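Probable porin (Pseudomonas aeruginosa, PDB 4FSO) probably forms a channel through the outer membrane that lets small solutes across. Local coordinates at residues A[63-68]-A[104-109]; A[302-307]-A[353-358]; A[313-318]-A[335-340]. One frame throughout, in Å; residues are numbered along the deposited sequence.

Contact 1. Residues A[63-68]-A[104-109]; sequences FGVDTL and AGVAGK. With C8E ((hydroxyethyloxy)tri(ethyloxy)octane), chain I.
With CG placed between its backbone N and carbonyl carbon (chi1 53°) and the chain extended beyond it, Lys-109 passes over the backbone of Gly-64, whose O is 3.5 Å from Lys-109 CG, and on toward Asp-66. Asp-66 CG stands beside its own backbone N (chi1 -79°), which sets the carboxylate beside the lysine's tail; the two chains cross at about a right angle. The outcome is a salt bridge of 2.7 Å between Lys-109 NZ and Asp-66 OD1, the amine coming from the syn side and somewhat out of the carboxylate plane. The ammonium has further partners: it donates to Ser-54 O and lies against Tyr-56 in a cation-pi contact. Three partners should fix its position and favour the charged form.

Beneath the ion pair runs a regular antiparallel ladder. Asp-66 N donates to Ala-107 O at 2.8 Å, and Lys-109 N reaches Gly-64 O at 3.2 Å. The other face is largely apolar: Thr-67 CG2 lies beside Val-106 CG2, 3.6 Å away, and Val-65 CG2 comes to 4.2 Å from Val-106 CG1. On that face Ala-104 CB also meets detergent carbon C2 of C8E at 3.8 Å. A charged pair on one face, among apolar residues such as Leu-68 and Ala-107, and mainly apolar groups on the detergent-bearing face are consistent with the wall of an outer-membrane beta-barrel.

Contact 2. Residues A[302-307]-A[353-358]; sequences LQVNDF and EWERDI. With C8E ((hydroxyethyloxy)tri(ethyloxy)octane), chain E.
Glu-355 reaches from its strand into the turn at Leu-302 to Asn-305, and here the packing is close. Its chain is fully extended, with CG anti to the backbone N (chi1 176°), and this carries OE2 to Val-304 N, a 2.9 Å hydrogen bond received on the syn side of the carboxylate. Leu-302 slides past the same chain in the opposite direction, its CD2 3.8 Å from Glu-355 CG. Next along, Asp-357 OD2 accepts from Gln-303 N at 3.3 Å while also holding Arg-336 in a salt bridge. Phe-307 brings CZ to 3.8 Å from Glu-355 N, which lies at the ring edge, and Asn-305 ND2 sits over the centre of one ring face. The same ND2 gives a weak 2.8 Å bond to Glu-353 OE2; the firmer partner of Glu-353 is Tyr-381.

Toward the loop the strand's other face contributes little: Trp-354 and Arg-356 point away from it, to the side where detergent lies, and Arg-356 CD, the last modelled atom of its chain, is 3.3 Å from C13 of C8E. The loop thus lies against the inner wall of the barrel, touching strands 331-344, 350-363, 373-383 and 392-404.

Contact 3. Residues A[313-318]-A[335-340]; sequences RSWQLR and TRYVNG. With C8E ((hydroxyethyloxy)tri(ethyloxy)octane), chain G.
Trp-315 and Asn-339 form a hydrogen-bonded pair in a beta hairpin of the porin barrel, strand 313-322 running antiparallel to 331-344. The backbone bonds come first: Trp-315 N to Asn-339 O is 3.0 Å, and Leu-317 N to Tyr-337 O is 2.9 Å, each pair answered by a bond in the reverse direction. Between them, CA-H groups of the non-hydrogen-bonded pair Gln-316 and Val-338 approach the carbonyls of Tyr-337 and Trp-315.

Aromatic contacts occupy the face that carries Trp-315, Tyr-337 and Asn-339. Trp-315 CG sits between its backbone N and carbonyl carbon (chi1 66°), which swings the indole across to the neighbouring strand. There the edge of Tyr-337 is directed at the face of the six-membered ring, in an offset edge-to-face pair with centroids 5.6 Å apart and planes at 60°. Asn-339 CB lies over one face of the five-membered ring, toward its rim, a CH-pi contact 4.0 Å from the centroid.

Apolar and charged groups share the face turned to the lumen. Gln-316 CB packs on Val-338 CG2 at 3.5 Å. Arg-318 and Arg-336 lie side by side, their guanidinium planes almost perpendicular; each has an acidic partner, Asp-320 in the case of Arg-318, which probably eases the closeness. Such arginines on the inner wall are consistent with the basic residues lining OprD-family pores.

Detergent completes the indole's surroundings: in the ring plane, at its edge, C8E atom C10 lies 3.6 Å from Trp-315 CD1.

Overall arrangement
The three contacts illustrate how one barrel wall is used in different ways. Contacts 1 and 3 are both antiparallel strand pairings, partly buried, but their centres are about 40 Å apart, on opposite sides of the chain's centre. Contact 2 is the buried one, and it joins a loop to a strand through carboxylates rather than through a backbone ladder. Its centre is about 8 Å from that of contact 3, and strands 331-344 and 350-363 are adjacent: Glu-355 O lies 2.8 Å from Val-338 N, a probable hydrogen bond. Contact 1 pairs opposite charges, whereas contact 3 adds aromatic packing on one face and two arginines on the other to its backbone ladder.

Contact 1. Residues A[63-68]-A[104-109]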
loop_
_atom_site.group_PDB
_atom_site.type_symbol
_atom_site.label_atom_id
_atom_site.label_comp_id
_atom_site.label_asym_id
_atom_site.label_seq_id
_atom_site.Cartn_x
_atom_site.Cartn_y
_atom_site.Cartn_z
ATOM N N PHE A 63 13.530 -16.263 20.752
ATOM C CA PHE A 63 13.915 -16.432 19.365
ATOM C C PHE A 63 12.798 -17.125 18.651
ATOM O O PHE A 63 12.013 -17.844 19.260
ATOM C CB PHE A 63 15.198 -17.258 19.249
ATOM C CG PHE A 63 16.405 -16.579 19.817
ATOM C CD1 PHE A 63 16.733 -16.714 21.160
ATOM C CD2 PHE A 63 17.206 -15.787 19.012
ATOM C CE1 PHE A 63 17.845 -16.068 21.690
ATOM C CE2 PHE A 63 18.319 -15.139 19.533
ATOM C CZ PHE A 63 18.637 -15.283 20.875
ATOM N N GLY A 64 12.721 -16.901 17.353
ATOM C CA GLY A 64 11.700 -17.533 16.554
ATOM C C GLY A 64 12.019 -17.351 15.090
ATOM O O GLY A 64 13.077 -16.803 14.728
ATOM N N VAL A 65 11.096 -17.800 14.244
ATOM C CA VAL A 65 11.354 -17.777 12.817
ATOM C C VAL A 65 10.114 -17.486 11.992
ATOM O O VAL A 65 8.990 -17.856 12.349
ATOM C CB VAL A 65 12.082 -19.067 12.326
ATOM C CG1 VAL A 65 11.206 -20.328 12.513
ATOM C CG2 VAL A 65 12.546 -18.900 10.874
ATOM N N ASP A 66 10.349 -16.788 10.891
ATOM C CA ASP A 66 9.315 -16.368 9.964
ATOM C C ASP A 66 9.706 -16.815 8.583
ATOM O O ASP A 66 10.869 -16.730 8.181
ATOM C CB ASP A 66 9.167 -14.856 9.991
ATOM C CG ASP A 66 8.376 -14.384 11.178
ATOM O OD1 ASP A 66 8.029 -15.233 12.031
ATOM O OD2 ASP A 66 8.098 -13.172 11.256
ATOM N N THR A 67 8.728 -17.311 7.851
ATOM C CA THR A 67 9.030 -17.933 6.590
ATOM C C THR A 67 7.952 -17.618 5.596
ATOM O O THR A 67 6.753 -17.748 5.883
ATOM C CB THR A 67 9.099 -19.428 6.760
ATOM O OG1 THR A 67 8.107 -19.809 7.714
ATOM C CG2 THR A 67 10.463 -19.834 7.288
ATOM N N LEU A 68 8.386 -17.192 4.421
ATOM C CA LEU A 68 7.459 -16.972 3.334
ATOM C C LEU A 68 7.768 -17.874 2.156
ATOM O O LEU A 68 8.925 -18.060 1.768
ATOM C CB LEU A 68 7.475 -15.513 2.920
ATOM C CG LEU A 68 6.864 -14.640 4.001
ATOM C CD1 LEU A 68 7.797 -13.468 4.307
ATOM C CD2 LEU A 68 5.471 -14.177 3.573
ATOM N N ALA A 104 10.699 -18.037 -2.037
ATOM C CA ALA A 104 10.784 -18.523 -0.672
ATOM C C ALA A 104 11.639 -17.625 0.179
ATOM O O ALA A 104 12.746 -17.244 -0.205
ATOM C CB ALA A 104 11.362 -19.918 -0.653
ATOM N N GLY A 105 11.142 -17.317 1.364
ATOM C CA GLY A 105 11.913 -16.505 2.270
ATOM C C GLY A 105 11.943 -16.994 3.697
ATOM O O GLY A 105 11.013 -17.636 4.181
ATOM N N VAL A 106 13.034 -16.658 4.371
ATOM C CA VAL A 106 13.181 -16.909 5.784
ATOM C C VAL A 106 13.617 -15.624 6.493
ATOM O O VAL A 106 14.405 -14.841 5.950
ATOM C CB VAL A 106 14.209 -18.033 6.000
ATOM C CG1 VAL A 106 14.716 -18.055 7.418
ATOM C CG2 VAL A 106 13.586 -19.369 5.620
ATOM N N ALA A 107 13.076 -15.388 7.686
ATOM C CA ALA A 107 13.609 -14.357 8.557
ATOM C C ALA A 107 13.718 -14.867 9.977
ATOM O O ALA A 107 12.827 -15.563 10.459
ATOM C CB ALA A 107 12.759 -13.101 8.525
ATOM N N GLY A 108 14.820 -14.509 10.640
ATOM C CA GLY A 108 14.978 -14.761 12.057
ATOM C C GLY A 108 14.510 -13.551 12.854
ATOM O O GLY A 108 14.645 -12.418 12.404
ATOM N N LYS A 109 13.955 -13.795 14.036
ATOM C CA LYS A 109 13.525 -12.714 14.902
ATOM C C LYS A 109 13.998 -12.921 16.334
ATOM O O LYS A 109 14.114 -14.056 16.787
ATOM C CB LYS A 109 12.000 -12.552 14.859
ATOM C CG LYS A 109 11.226 -13.812 15.149
ATOM C CD LYS A 109 9.745 -13.673 14.833
ATOM C CE LYS A 109 8.962 -14.881 15.382
ATOM N NZ LYS A 109 7.627 -15.077 14.744
HETATM C C2 C8E I . 12.479 -20.895 -4.134
HETATM C C3 C8E I . 11.754 -22.183 -4.501
HETATM C C4 C8E I . 11.035 -22.721 -3.271
HETATM C C5 C8E I . 9.552 -22.384 -3.380
HETATM C C6 C8E I . 8.672 -23.458 -2.748
HETATM C C7 C8E I . 7.235 -22.943 -2.611
HETATM C C8 C8E I . 6.345 -23.903 -1.814
HETATM O O9 C8E I . 5.174 -23.222 -1.392
HETATM C C10 C8E I . 4.094 -24.076 -1.074
#

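Contact 2. Residues A[302-307]-A[353-358]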
loop_
_atom_site.group_PDB
_atom_site.type_symbol
_atom_site.label_atom_id
_atom_site.label_comp_id
_atom_site.label_asym_id
_atom_site.label_seq_id
_atom_site.Cartn_x
_atom_site.Cartn_y
_atom_site.Cartn_z
ATOM N N LEU A 302 -5.573 5.083 -6.364
ATOM C CA LEU A 302 -6.725 4.341 -6.869
ATOM C C LEU A 302 -6.268 3.049 -7.542
ATOM O O LEU A 302 -5.099 2.693 -7.458
ATOM C CB LEU A 302 -7.560 5.222 -7.817
ATOM C CG LEU A 302 -8.803 5.719 -7.096
ATOM C CD1 LEU A 302 -8.427 6.534 -5.853
ATOM C CD2 LEU A 302 -9.760 6.485 -8.019
ATOM N N GLN A 303 -7.185 2.350 -8.207
ATOM C CA GLN A 303 -6.876 1.027 -8.760
ATOM C C GLN A 303 -5.809 1.122 -9.839
ATOM O O GLN A 303 -4.896 0.287 -9.901
ATOM C CB GLN A 303 -8.135 0.380 -9.304
ATOM C CG GLN A 303 -8.044 -1.115 -9.605
ATOM C CD GLN A 303 -9.311 -1.621 -10.294
ATOM O OE1 GLN A 303 -10.437 -1.307 -9.869
ATOM N NE2 GLN A 303 -9.134 -2.370 -11.381
ATOM N N VAL A 304 -5.886 2.181 -10.640
ATOM C CA VAL A 304 -5.050 2.296 -11.827
ATOM C C VAL A 304 -4.061 3.470 -11.825
ATOM O O VAL A 304 -3.015 3.422 -12.463
ATOM C CB VAL A 304 -5.949 2.243 -13.088
ATOM C CG1 VAL A 304 -5.377 3.038 -14.244
ATOM C CG2 VAL A 304 -6.134 0.781 -13.482
ATOM N N ASN A 305 -4.389 4.510 -11.079
ATOM C CA ASN A 305 -3.667 5.773 -11.177
ATOM C C ASN A 305 -3.485 6.354 -9.792
ATOM O O ASN A 305 -4.330 6.158 -8.920
ATOM C CB ASN A 305 -4.384 6.777 -12.092
ATOM C CG ASN A 305 -3.564 8.044 -12.327
ATOM O OD1 ASN A 305 -2.539 7.987 -12.979
ATOM N ND2 ASN A 305 -4.018 9.189 -11.790
ATOM N N ASP A 306 -2.371 7.052 -9.591
ATOM C CA ASP A 306 -2.018 7.530 -8.259
ATOM C C ASP A 306 -2.255 9.034 -8.046
ATOM O O ASP A 306 -2.195 9.512 -6.915
ATOM C CB ASP A 306 -0.577 7.122 -7.873
ATOM C CG ASP A 306 0.501 7.790 -8.733
ATOM O OD1 ASP A 306 0.199 8.633 -9.599
ATOM O OD2 ASP A 306 1.687 7.468 -8.530
ATOM N N PHE A 307 -2.516 9.759 -9.135
ATOM C CA PHE A 307 -2.732 11.208 -9.094
ATOM C C PHE A 307 -1.585 11.968 -8.442
ATOM O O PHE A 307 -1.776 12.940 -7.729
ATOM C CB PHE A 307 -4.087 11.528 -8.460
ATOM C CG PHE A 307 -5.223 10.996 -9.256
ATOM C CD1 PHE A 307 -5.668 9.696 -9.060
ATOM C CD2 PHE A 307 -5.807 11.777 -10.257
ATOM C CE1 PHE A 307 -6.693 9.197 -9.816
ATOM C CE2 PHE A 307 -6.848 11.293 -11.024
ATOM C CZ PHE A 307 -7.292 9.993 -10.802
ATOM N N GLU A 353 -6.907 14.251 -15.889
ATOM C CA GLU A 353 -7.190 12.824 -15.904
ATOM C C GLU A 353 -8.215 12.603 -14.844
ATOM O O GLU A 353 -8.289 13.367 -13.887
ATOM C CB GLU A 353 -5.929 11.977 -15.608
ATOM C CG GLU A 353 -5.249 12.288 -14.269
ATOM C CD GLU A 353 -3.911 11.540 -14.054
ATOM O OE1 GLU A 353 -3.452 10.844 -14.979
ATOM O OE2 GLU A 353 -3.319 11.639 -12.950
ATOM N N TRP A 354 -9.023 11.571 -15.005
ATOM C CA TRP A 354 -9.909 11.184 -13.921
ATOM C C TRP A 354 -10.033 9.671 -13.911
ATOM O O TRP A 354 -9.728 9.006 -14.902
ATOM C CB TRP A 354 -11.286 11.851 -14.062
ATOM C CG TRP A 354 -11.970 11.502 -15.342
ATOM C CD1 TRP A 354 -11.884 12.179 -16.504
ATOM C CD2 TRP A 354 -12.806 10.355 -15.597
ATOM N NE1 TRP A 354 -12.621 11.551 -17.467
ATOM C CE2 TRP A 354 -13.192 10.424 -16.941
ATOM C CE3 TRP A 354 -13.264 9.286 -14.808
ATOM C CZ2 TRP A 354 -14.026 9.457 -17.537
ATOM C CZ3 TRP A 354 -14.089 8.327 -15.393
ATOM C CH2 TRP A 354 -14.464 8.423 -16.744
ATOM N N GLU A 355 -10.476 9.137 -12.781
ATOM C CA GLU A 355 -10.679 7.707 -12.631
ATOM C C GLU A 355 -11.941 7.466 -11.807
ATOM O O GLU A 355 -12.241 8.213 -10.881
ATOM C CB GLU A 355 -9.451 7.028 -11.998
ATOM C CG GLU A 355 -9.608 5.510 -11.717
ATOM C CD GLU A 355 -8.303 4.849 -11.209
ATOM O OE1 GLU A 355 -7.214 5.448 -11.366
ATOM O OE2 GLU A 355 -8.365 3.737 -10.641
ATOM N N ARG A 356 -12.690 6.437 -12.185
ATOM C CA ARG A 356 -13.821 5.968 -11.405
ATOM C C ARG A 356 -13.613 4.475 -11.153
ATOM O O ARG A 356 -13.222 3.725 -12.048
ATOM C CB ARG A 356 -15.139 6.226 -12.158
ATOM C CG ARG A 356 -16.422 6.075 -11.327
ATOM C CD ARG A 356 -16.862 4.622 -11.182
ATOM N N ASP A 357 -13.866 4.052 -9.922
ATOM C CA ASP A 357 -13.710 2.652 -9.548
ATOM C C ASP A 357 -15.033 2.158 -8.979
ATOM O O ASP A 357 -15.747 2.899 -8.287
ATOM C CB ASP A 357 -12.614 2.454 -8.484
ATOM C CG ASP A 357 -11.209 2.730 -9.002
ATOM O OD1 ASP A 357 -10.931 2.516 -10.200
ATOM O OD2 ASP A 357 -10.362 3.150 -8.190
ATOM N N ILE A 358 -15.344 0.900 -9.278
ATOM C CA ILE A 358 -16.490 0.212 -8.705
ATOM C C ILE A 358 -15.999 -1.112 -8.110
ATOM O O ILE A 358 -15.223 -1.838 -8.739
ATOM C CB ILE A 358 -17.580 -0.024 -9.795
ATOM C CG1 ILE A 358 -18.307 1.284 -10.105
ATOM C CG2 ILE A 358 -18.596 -1.077 -9.356
ATOM C CD1 ILE A 358 -18.747 1.429 -11.557
HETATM C C1 C8E E . -20.606 4.689 -18.074
HETATM C C2 C8E E . -21.272 4.349 -16.750
HETATM C C3 C8E E . -20.584 3.178 -16.050
HETATM C C4 C8E E . -21.257 2.747 -14.748
HETATM C C5 C8E E . -22.571 3.453 -14.448
HETATM C C6 C8E E . -22.847 3.410 -12.943
HETATM C C7 C8E E . -23.464 4.715 -12.441
HETATM C C8 C8E E . -23.768 4.646 -10.954
HETATM O O9 C8E E . -22.631 4.152 -10.308
HETATM C C10 C8E E . -21.798 5.237 -9.941
HETATM C C11 C8E E . -20.345 4.994 -10.355
HETATM O O12 C8E E . -20.221 4.811 -11.751
HETATM C C13 C8E E . -19.646 5.924 -12.426
HETATM C C14 C8E E . -19.528 5.621 -13.941
HETATM O O15 C8E E . -18.189 5.657 -14.435
HETATM C C16 C8E E . -18.048 6.226 -15.719
HETATM C C17 C8E E . -18.854 7.524 -15.791
HETATM O O18 C8E E . -18.320 8.482 -14.886
HETATM C C19 C8E E . -19.329 9.068 -14.060
HETATM C C20 C8E E . -18.794 9.776 -12.827
HETATM O O21 C8E E . -19.761 9.600 -11.787
#

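Contact 3. Residues A[313-318]-A[335-340]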
loop_
_atom_site.group_PDB
_atom_site.type_symbol
_atom_site.label_atom_id
_atom_site.label_comp_id
_atom_site.label_asym_id
_atom_site.label_seq_id
_atom_site.Cartn_x
_atom_site.Cartn_y
_atom_site.Cartn_z
ATOM N N ARG A 313 -3.299 18.435 -8.797
ATOM C CA ARG A 313 -4.286 18.550 -7.734
ATOM C C ARG A 313 -5.476 17.707 -8.101
ATOM O O ARG A 313 -5.879 17.653 -9.273
ATOM C CB ARG A 313 -4.738 19.992 -7.582
ATOM C CG ARG A 313 -3.653 20.959 -7.922
ATOM C CD ARG A 313 -4.174 22.331 -7.883
ATOM N NE ARG A 313 -3.082 23.279 -7.869
ATOM C CZ ARG A 313 -3.252 24.590 -7.897
ATOM N NH1 ARG A 313 -4.489 25.094 -7.936
ATOM N NH2 ARG A 313 -2.185 25.380 -7.888
ATOM N N SER A 314 -6.048 17.064 -7.092
ATOM C CA SER A 314 -7.154 16.161 -7.317
ATOM C C SER A 314 -8.105 16.137 -6.128
ATOM O O SER A 314 -7.726 16.465 -4.994
ATOM C CB SER A 314 -6.639 14.743 -7.639
ATOM O OG SER A 314 -5.707 14.266 -6.670
ATOM N N TRP A 315 -9.349 15.756 -6.401
ATOM C CA TRP A 315 -10.309 15.497 -5.338
ATOM C C TRP A 315 -11.012 14.160 -5.553
ATOM O O TRP A 315 -11.103 13.666 -6.677
ATOM C CB TRP A 315 -11.307 16.650 -5.164
ATOM C CG TRP A 315 -12.211 16.835 -6.324
ATOM C CD1 TRP A 315 -12.078 17.749 -7.336
ATOM C CD2 TRP A 315 -13.402 16.090 -6.606
ATOM N NE1 TRP A 315 -13.108 17.609 -8.230
ATOM C CE2 TRP A 315 -13.936 16.597 -7.807
ATOM C CE3 TRP A 315 -14.067 15.038 -5.962
ATOM C CZ2 TRP A 315 -15.102 16.090 -8.378
ATOM C CZ3 TRP A 315 -15.219 14.539 -6.526
ATOM C CH2 TRP A 315 -15.729 15.063 -7.721
ATOM N N GLN A 316 -11.478 13.578 -4.452
ATOM C CA GLN A 316 -12.090 12.264 -4.454
ATOM C C GLN A 316 -13.420 12.290 -3.733
ATOM O O GLN A 316 -13.601 13.011 -2.754
ATOM C CB GLN A 316 -11.178 11.220 -3.798
ATOM C CG GLN A 316 -11.793 9.812 -3.640
ATOM C CD GLN A 316 -10.830 8.789 -3.024
ATOM O OE1 GLN A 316 -11.215 7.655 -2.744
ATOM N NE2 GLN A 316 -9.567 9.194 -2.813
ATOM N N LEU A 317 -14.346 11.500 -4.254
ATOM C CA LEU A 317 -15.573 11.183 -3.586
ATOM C C LEU A 317 -15.647 9.665 -3.585
ATOM O O LEU A 317 -15.364 9.018 -4.591
ATOM C CB LEU A 317 -16.737 11.759 -4.380
ATOM C CG LEU A 317 -17.855 12.442 -3.595
ATOM C CD1 LEU A 317 -19.085 12.476 -4.462
ATOM C CD2 LEU A 317 -18.141 11.754 -2.265
ATOM N N ARG A 318 -16.020 9.090 -2.453
ATOM C CA ARG A 318 -16.108 7.635 -2.330
ATOM C C ARG A 318 -17.306 7.248 -1.454
ATOM O O ARG A 318 -17.692 7.956 -0.511
ATOM C CB ARG A 318 -14.805 7.081 -1.734
ATOM C CG ARG A 318 -14.845 5.619 -1.370
ATOM C CD ARG A 318 -13.644 5.253 -0.534
ATOM N NE ARG A 318 -13.713 3.883 -0.050
ATOM C CZ ARG A 318 -12.775 2.961 -0.242
ATOM N NH1 ARG A 318 -11.679 3.255 -0.920
ATOM N NH2 ARG A 318 -12.953 1.733 0.239
ATOM N N THR A 335 -17.773 2.463 -4.419
ATOM C CA THR A 335 -17.515 3.220 -5.640
ATOM C C THR A 335 -16.773 4.522 -5.321
ATOM O O THR A 335 -17.081 5.227 -4.346
ATOM C CB THR A 335 -18.810 3.470 -6.468
ATOM O OG1 THR A 335 -18.471 4.018 -7.745
ATOM C CG2 THR A 335 -19.770 4.407 -5.746
ATOM N N ARG A 336 -15.765 4.835 -6.115
ATOM C CA ARG A 336 -15.077 6.092 -5.879
ATOM C C ARG A 336 -14.680 6.759 -7.173
ATOM O O ARG A 336 -14.584 6.123 -8.237
ATOM C CB ARG A 336 -13.871 5.908 -4.957
ATOM C CG ARG A 336 -12.843 5.035 -5.575
ATOM C CD ARG A 336 -11.821 4.617 -4.598
ATOM N NE ARG A 336 -10.962 3.609 -5.201
ATOM C CZ ARG A 336 -9.892 3.111 -4.612
ATOM N NH1 ARG A 336 -9.551 3.542 -3.404
ATOM N NH2 ARG A 336 -9.173 2.193 -5.236
ATOM N N TYR A 337 -14.466 8.060 -7.065
ATOM C CA TYR A 337 -14.251 8.892 -8.225
ATOM C C TYR A 337 -13.214 9.950 -7.885
ATOM O O TYR A 337 -13.326 10.656 -6.879
ATOM C CB TYR A 337 -15.574 9.548 -8.665
ATOM C CG TYR A 337 -15.358 10.522 -9.787
ATOM C CD1 TYR A 337 -15.164 10.069 -11.087
ATOM C CD2 TYR A 337 -15.283 11.890 -9.544
ATOM C CE1 TYR A 337 -14.924 10.944 -12.122
ATOM C CE2 TYR A 337 -15.045 12.778 -10.576
ATOM C CZ TYR A 337 -14.870 12.300 -11.865
ATOM O OH TYR A 337 -14.643 13.171 -12.907
ATOM N N VAL A 338 -12.200 10.069 -8.726
ATOM C CA VAL A 338 -11.185 11.086 -8.501
ATOM C C VAL A 338 -11.074 11.933 -9.749
ATOM O O VAL A 338 -11.018 11.415 -10.855
ATOM C CB VAL A 338 -9.799 10.464 -8.097
ATOM C CG1 VAL A 338 -8.690 11.540 -8.080
ATOM C CG2 VAL A 338 -9.902 9.773 -6.766
ATOM N N ASN A 339 -11.065 13.247 -9.562
ATOM C CA ASN A 339 -10.821 14.184 -10.651
ATOM C C ASN A 339 -9.497 14.889 -10.426
ATOM O O ASN A 339 -9.302 15.463 -9.358
ATOM C CB ASN A 339 -11.920 15.232 -10.681
ATOM C CG ASN A 339 -11.865 16.083 -11.923
ATOM O OD1 ASN A 339 -11.445 15.619 -12.977
ATOM N ND2 ASN A 339 -12.284 17.339 -11.807
ATOM N N GLY A 340 -8.598 14.847 -11.415
ATOM C CA GLY A 340 -7.328 15.546 -11.340
ATOM C C GLY A 340 -7.014 16.523 -12.463
ATOM O O GLY A 340 -7.295 16.288 -13.644
HETATM C C1 C8E G . -17.131 21.591 -0.902
HETATM C C2 C8E G . -15.800 21.760 -1.633
HETATM C C3 C8E G . -15.482 20.609 -2.594
HETATM C C4 C8E G . -14.500 21.043 -3.685
HETATM C C5 C8E G . -13.354 20.060 -3.941
HETATM C C6 C8E G . -12.052 20.471 -3.261
HETATM C C7 C8E G . -10.836 20.059 -4.078
HETATM C C8 C8E G . -10.152 21.301 -4.645
HETATM O O9 C8E G . -9.057 20.923 -5.451
HETATM C C10 C8E G . -9.434 20.026 -6.473
HETATM C C11 C8E G . -8.596 20.296 -7.715
HETATM O O12 C8E G . -9.205 19.677 -8.824
HETATM C C13 C8E G . -9.810 20.619 -9.694
HETATM C C14 C8E G . -11.009 20.008 -10.419
#